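Side-chain contact in alpha-fucosidase (Bifidobacterium bifidum, PDB 2EAB), which probably hydrolyses alpha-1,2-linked L-fucose from glycans, this chain being the family 95 catalytic part of a longer protein: residues His548-Ser553 with Arg557-Val562. Numbering follows the deposited sequence.
Sequences HKAGSS and RLTTGV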
# COMPACT_ATOMS: atom_id res chain seq x y z
N HIS A 548 -30.00 -4.10 -4.41
CA HIS A 548 -31.45 -4.05 -4.47
C HIS A 548 -31.90 -2.92 -5.39
O HIS A 548 -31.10 -2.04 -5.73
CB HIS A 548 -32.08 -3.96 -3.06
CG HIS A 548 -32.15 -2.58 -2.47
ND1 HIS A 548 -33.02 -2.27 -1.45
CD2 HIS A 548 -31.45 -1.45 -2.73
CE1 HIS A 548 -32.87 -1.00 -1.12
NE2 HIS A 548 -31.92 -0.48 -1.88
N LYS A 549 -33.15 -2.98 -5.83
CA LYS A 549 -33.75 -1.86 -6.54
C LYS A 549 -33.97 -0.74 -5.53
O LYS A 549 -34.60 -0.95 -4.49
CB LYS A 549 -35.08 -2.26 -7.18
CG LYS A 549 -35.85 -1.09 -7.77
CD LYS A 549 -37.10 -1.53 -8.50
CE LYS A 549 -37.89 -0.34 -9.03
NZ LYS A 549 -37.09 0.54 -9.95
N ALA A 550 -33.42 0.44 -5.83
CA ALA A 550 -33.54 1.59 -4.95
C ALA A 550 -34.98 2.00 -4.73
O ALA A 550 -35.84 1.82 -5.60
CB ALA A 550 -32.76 2.76 -5.51
N GLY A 551 -35.23 2.54 -3.54
CA GLY A 551 -36.45 3.29 -3.27
C GLY A 551 -36.38 4.66 -3.90
O GLY A 551 -35.38 5.03 -4.54
N SER A 552 -37.44 5.44 -3.69
CA SER A 552 -37.61 6.72 -4.38
C SER A 552 -36.51 7.75 -4.13
O SER A 552 -36.28 8.62 -4.96
CB SER A 552 -38.98 7.33 -4.06
OG SER A 552 -39.13 7.51 -2.66
N SER A 553 -35.80 7.64 -3.00
CA SER A 553 -34.77 8.63 -2.67
C SER A 553 -33.55 8.55 -3.59
O SER A 553 -32.80 9.52 -3.70
CB SER A 553 -34.35 8.54 -1.20
OG SER A 553 -33.50 7.43 -0.97
N ARG A 557 -32.59 2.81 -10.26
CA ARG A 557 -31.29 2.14 -10.35
C ARG A 557 -31.22 1.03 -9.32
O ARG A 557 -31.98 1.02 -8.35
CB ARG A 557 -30.13 3.13 -10.11
CG ARG A 557 -30.31 4.01 -8.87
CD ARG A 557 -29.01 4.69 -8.44
NE ARG A 557 -28.36 5.49 -9.49
CZ ARG A 557 -28.71 6.72 -9.83
NH1 ARG A 557 -29.74 7.33 -9.25
NH2 ARG A 557 -28.04 7.35 -10.79
N LEU A 558 -30.30 0.09 -9.52
CA LEU A 558 -29.84 -0.75 -8.42
C LEU A 558 -28.90 0.06 -7.55
O LEU A 558 -28.09 0.84 -8.07
CB LEU A 558 -29.10 -1.99 -8.92
CG LEU A 558 -29.89 -3.06 -9.68
CD1 LEU A 558 -28.93 -4.16 -10.13
CD2 LEU A 558 -31.01 -3.64 -8.82
N THR A 559 -29.00 -0.12 -6.24
CA THR A 559 -27.98 0.37 -5.33
C THR A 559 -27.52 -0.76 -4.43
O THR A 559 -28.06 -1.87 -4.47
CB THR A 559 -28.48 1.53 -4.42
OG1 THR A 559 -29.49 1.03 -3.54
CG2 THR A 559 -29.01 2.71 -5.24
N THR A 560 -26.53 -0.47 -3.59
CA THR A 560 -26.03 -1.44 -2.63
C THR A 560 -26.80 -1.43 -1.31
O THR A 560 -26.38 -2.07 -0.35
CB THR A 560 -24.54 -1.20 -2.34
OG1 THR A 560 -24.37 0.17 -1.93
CG2 THR A 560 -23.69 -1.45 -3.57
N GLY A 561 -27.92 -0.72 -1.26
CA GLY A 561 -28.70 -0.64 -0.03
C GLY A 561 -28.03 0.26 1.00
O GLY A 561 -27.28 1.17 0.64
N VAL A 562 -28.30 -0.01 2.27
CA VAL A 562 -27.86 0.90 3.33
C VAL A 562 -26.34 1.14 3.27
O VAL A 562 -25.55 0.20 3.22
CB VAL A 562 -28.37 0.46 4.72
CG1 VAL A 562 -27.79 -0.86 5.14
CG2 VAL A 562 -28.11 1.54 5.74
O HOH W 1 -35.20 2.25 -8.29
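H548 and T559 face each other as the antiparallel hydrogen-bonded pair of a beta hairpin, their side chains lying alongside on the same face of the sheet. H548 N donates to T559 O at 3.0 Å, and T559 N returns the bond to H548 O at 2.9 Å. Two residues nearer the turn, past the non-hydrogen-bonded pair K549 and L558, A550 N reaches R557 O at 3.0 Å in a nearly straight bond (171°).

At CB, T559 divides into a methyl and a hydroxyl, and each finds a partner on the 548-553 segment. CG2 meets the methyl of A550, with T559 CG2 and A550 CB 3.8 Å apart, and alanine is small enough to face inward here while its CB stays 3.4 Å from R557 O. OG1, held between the backbone N and the carbonyl carbon (chi1 66°), lies in the plane of the imidazole at its edge, 3.3 Å from H548 CD2. The same oxygen accepts from G561 N, closing an ST turn, and is hydrogen-bonded to D574, whose OD1 also binds H548 NE2. G561 has a positive phi (74°), which favours glycine, and its CA packs 3.7 Å from H548 NE2. A valine in place of T559 would probably leave G561 N without its acceptor and D574 with one partner fewer. L558 points away from the partner strand, yet its branched end turns back so that CD2 lies 3.5 Å from H548 O.

The hairpin belongs to the family 95 catalytic region. Strand 548-549 follows helix 525-546 and edges a three-stranded sheet, with 558-565 central and 572-574 beyond it, while helix 103-113 packs against H548 and V562.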